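MaoC-like dehydratase (Rhodospirillum rubrum, PDB 3EXZ) probably acts as a hydratase or dehydratase of the MaoC-like, hot-dog fold family, adding water to or removing it from acyl thioester substrates. Local coordinates at residues P35-E43 and L49-G57. Residues are numbered along the deposited sequence; the frame is centred on the assembly and turned at random.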
loop_
_atom_site.group_PDB
_atom_site.type_symbol
_atom_site.label_atom_id
_atom_site.label_comp_id
_atom_site.label_asym_id
_atom_site.label_seq_id
_atom_site.Cartn_x
_atom_site.Cartn_y
_atom_site.Cartn_z
ATOM N N PRO A 35 -11.589 1.207 -8.303
ATOM C CA PRO A 35 -12.487 1.089 -9.444
ATOM C C PRO A 35 -12.164 1.947 -10.663
ATOM O O PRO A 35 -12.854 2.921 -10.941
ATOM C CB PRO A 35 -13.852 1.387 -8.837
ATOM C CG PRO A 35 -13.543 2.453 -7.823
ATOM C CD PRO A 35 -12.134 2.139 -7.299
ATOM N N GLN A 36 -11.105 1.555 -11.370
ATOM C CA GLN A 36 -10.675 2.248 -12.566
ATOM C C GLN A 36 -10.741 1.255 -13.713
ATOM O O GLN A 36 -10.421 0.076 -13.547
ATOM C CB GLN A 36 -9.233 2.761 -12.416
ATOM C CG GLN A 36 -9.040 3.674 -11.228
ATOM C CD GLN A 36 -7.731 4.458 -11.271
ATOM O OE1 GLN A 36 -6.696 4.013 -10.764
ATOM N NE2 GLN A 36 -7.771 5.621 -11.901
ATOM N N PRO A 37 -11.153 1.724 -14.900
ATOM C CA PRO A 37 -11.283 0.898 -16.106
ATOM C C PRO A 37 -10.174 -0.119 -16.321
ATOM O O PRO A 37 -10.451 -1.298 -16.558
ATOM C CB PRO A 37 -11.318 1.926 -17.241
ATOM C CG PRO A 37 -11.920 3.126 -16.600
ATOM C CD PRO A 37 -11.327 3.155 -15.209
ATOM N N PHE A 38 -8.925 0.324 -16.231
ATOM C CA PHE A 38 -7.827 -0.596 -16.472
ATOM C C PHE A 38 -7.692 -1.774 -15.512
ATOM O O PHE A 38 -6.957 -2.725 -15.798
ATOM C CB PHE A 38 -6.493 0.157 -16.614
ATOM C CG PHE A 38 -6.417 1.436 -15.850
ATOM C CD1 PHE A 38 -6.727 2.647 -16.459
ATOM C CD2 PHE A 38 -5.956 1.444 -14.544
ATOM C CE1 PHE A 38 -6.566 3.846 -15.776
ATOM C CE2 PHE A 38 -5.795 2.636 -13.856
ATOM C CZ PHE A 38 -6.100 3.839 -14.475
ATOM N N HIS A 39 -8.421 -1.739 -14.401
ATOM C CA HIS A 39 -8.388 -2.837 -13.427
ATOM C C HIS A 39 -9.732 -3.566 -13.359
ATOM O O HIS A 39 -9.887 -4.515 -12.596
ATOM C CB HIS A 39 -8.079 -2.285 -12.033
ATOM C CG HIS A 39 -6.774 -1.570 -11.940
ATOM N ND1 HIS A 39 -6.632 -0.333 -11.343
ATOM C CD2 HIS A 39 -5.554 -1.901 -12.419
ATOM C CE1 HIS A 39 -5.377 0.062 -11.456
ATOM N NE2 HIS A 39 -4.705 -0.867 -12.113
ATOM N N LEU A 40 -10.686 -3.129 -14.177
ATOM C CA LEU A 40 -12.044 -3.666 -14.175
ATOM C C LEU A 40 -12.513 -4.295 -15.466
ATOM O O LEU A 40 -13.338 -5.212 -15.461
ATOM C CB LEU A 40 -13.020 -2.532 -13.828
ATOM C CG LEU A 40 -13.057 -2.062 -12.375
ATOM C CD1 LEU A 40 -13.985 -0.851 -12.212
ATOM C CD2 LEU A 40 -13.525 -3.231 -11.516
ATOM N N ASP A 41 -12.001 -3.786 -16.577
ATOM C CA ASP A 41 -12.424 -4.272 -17.884
ATOM C C ASP A 41 -11.270 -4.548 -18.835
ATOM O O ASP A 41 -10.401 -3.695 -19.047
ATOM C CB ASP A 41 -13.396 -3.263 -18.516
ATOM C CG ASP A 41 -13.898 -3.709 -19.881
ATOM O OD1 ASP A 41 -14.351 -4.864 -20.003
ATOM O OD2 ASP A 41 -13.843 -2.906 -20.833
ATOM N N GLU A 42 -11.292 -5.744 -19.421
ATOM C CA GLU A 42 -10.245 -6.185 -20.329
ATOM C C GLU A 42 -10.146 -5.348 -21.603
ATOM O O GLU A 42 -9.049 -5.151 -22.131
ATOM C CB GLU A 42 -10.424 -7.686 -20.646
ATOM C CG GLU A 42 -11.816 -8.088 -21.132
ATOM C CD GLU A 42 -12.797 -8.402 -20.001
ATOM O OE1 GLU A 42 -12.646 -7.841 -18.896
ATOM O OE2 GLU A 42 -13.725 -9.212 -20.223
ATOM N N GLU A 43 -11.280 -4.829 -22.074
ATOM C CA GLU A 43 -11.301 -4.009 -23.289
ATOM C C GLU A 43 -10.824 -2.588 -22.978
ATOM O O GLU A 43 -9.953 -2.057 -23.670
ATOM C CB GLU A 43 -12.697 -3.999 -23.898
ATOM N N LEU A 49 -2.487 2.720 -20.635
ATOM C CA LEU A 49 -1.035 2.561 -20.571
ATOM C C LEU A 49 -0.675 1.102 -20.264
ATOM O O LEU A 49 0.355 0.599 -20.718
ATOM C CB LEU A 49 -0.427 3.448 -19.476
ATOM C CG LEU A 49 -0.168 4.920 -19.819
ATOM C CD1 LEU A 49 0.884 5.489 -18.863
ATOM C CD2 LEU A 49 0.321 5.036 -21.266
ATOM N N PHE A 50 -1.522 0.436 -19.480
ATOM C CA PHE A 50 -1.315 -0.959 -19.102
ATOM C C PHE A 50 -1.505 -1.871 -20.314
ATOM O O PHE A 50 -0.977 -2.983 -20.350
ATOM C CB PHE A 50 -2.314 -1.365 -18.001
ATOM C CG PHE A 50 -2.127 -0.631 -16.698
ATOM C CD1 PHE A 50 -1.198 -1.071 -15.759
ATOM C CD2 PHE A 50 -2.858 0.525 -16.424
ATOM C CE1 PHE A 50 -0.996 -0.368 -14.564
ATOM C CE2 PHE A 50 -2.666 1.232 -15.236
ATOM C CZ PHE A 50 -1.732 0.784 -14.306
ATOM N N GLY A 51 -2.254 -1.387 -21.305
ATOM C CA GLY A 51 -2.525 -2.178 -22.496
ATOM C C GLY A 51 -2.902 -3.602 -22.111
ATOM O O GLY A 51 -2.185 -4.544 -22.453
ATOM N N GLY A 52 -4.028 -3.755 -21.412
ATOM C CA GLY A 52 -4.474 -5.063 -20.956
ATOM C C GLY A 52 -4.762 -5.040 -19.456
ATOM O O GLY A 52 -4.261 -4.180 -18.727
ATOM N N LEU A 53 -5.572 -5.981 -18.988
ATOM C CA LEU A 53 -5.907 -6.031 -17.576
ATOM C C LEU A 53 -4.652 -6.057 -16.714
ATOM O O LEU A 53 -3.710 -6.799 -16.991
ATOM C CB LEU A 53 -6.742 -7.284 -17.250
ATOM C CG LEU A 53 -8.098 -7.151 -16.523
ATOM C CD1 LEU A 53 -8.244 -8.295 -15.513
ATOM C CD2 LEU A 53 -8.212 -5.799 -15.829
ATOM N N ALA A 54 -4.623 -5.206 -15.698
ATOM C CA ALA A 54 -3.527 -5.212 -14.744
ATOM C C ALA A 54 -4.182 -5.084 -13.374
ATOM O O ALA A 54 -5.301 -4.571 -13.246
ATOM C CB ALA A 54 -2.557 -4.075 -14.979
ATOM N N ALA A 55 -3.517 -5.594 -12.349
ATOM C CA ALA A 55 -4.055 -5.493 -11.008
ATOM C C ALA A 55 -3.680 -4.125 -10.434
ATOM O O ALA A 55 -2.711 -3.492 -10.865
ATOM C CB ALA A 55 -3.478 -6.615 -10.123
ATOM N N SER A 56 -4.488 -3.647 -9.500
ATOM C CA SER A 56 -4.197 -2.397 -8.815
ATOM C C SER A 56 -2.875 -2.601 -8.034
ATOM O O SER A 56 -2.627 -3.684 -7.484
ATOM C CB SER A 56 -5.309 -2.098 -7.806
ATOM O OG SER A 56 -4.942 -1.063 -6.911
ATOM N N GLY A 57 -2.028 -1.573 -8.010
ATOM C CA GLY A 57 -0.791 -1.638 -7.253
ATOM C C GLY A 57 -1.146 -1.934 -5.796
ATOM O O GLY A 57 -0.383 -2.606 -5.092
#
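The imidazole of His39 lies between Ser56 of 49-57, over one face, and its own chain neighbour Phe38, over the other. CA of Ser56 stands over the centre of the ring, 3.7 Å from its centroid, a CH-pi contact, while CD2 of Phe38 lies 3.4 Å from the opposite face, offset toward the rim. The ring also turns its edge to the face of Phe50, centroids 5.4 Å apart and planes at 62°. A chi1 of -60° sets CG of His39 anti to its carbonyl carbon, carrying the ring across to residues 54-56. Phe38 and Phe50 complete the aromatic cluster: their planes are inclined by 32°, and CD2 of Phe38 meets CE2 of Phe50 at 3.4 Å. An alanine in place of His39 would probably open a gap between Phe38 and Ser56 and leave the Phe50 face without its edge-on partner. Beside the rings, the backbones join through one weak hydrogen bond, from Ala54 N to Phe38 O at 3.4 Å, and the CA of His39 makes a CA-H...O contact of 3.5 Å with Ala54 O. CD2 of Leu53 reaches over the turn to lie 3.7 Å from the backbone C of His39. The spacing of Asp34 and His39 matches the Asp-His pair of hydratases in this family, consistent with an active-site position; Ser56 OG bonds to Asp34 OD2, tying 49-57 to Asp34. Ser56 also caps the start of helix 57-72, through Trp58 N. Nearby, Ala30 of helix 23-33 packs on His39, Arg93 bonds the carbonyls of Phe50 and Leu53, and Gln77 of the second subunit touches Phe38, so the contact joins short helix 37-40 to the lead-in of helix 57-72 beside the dimer partner.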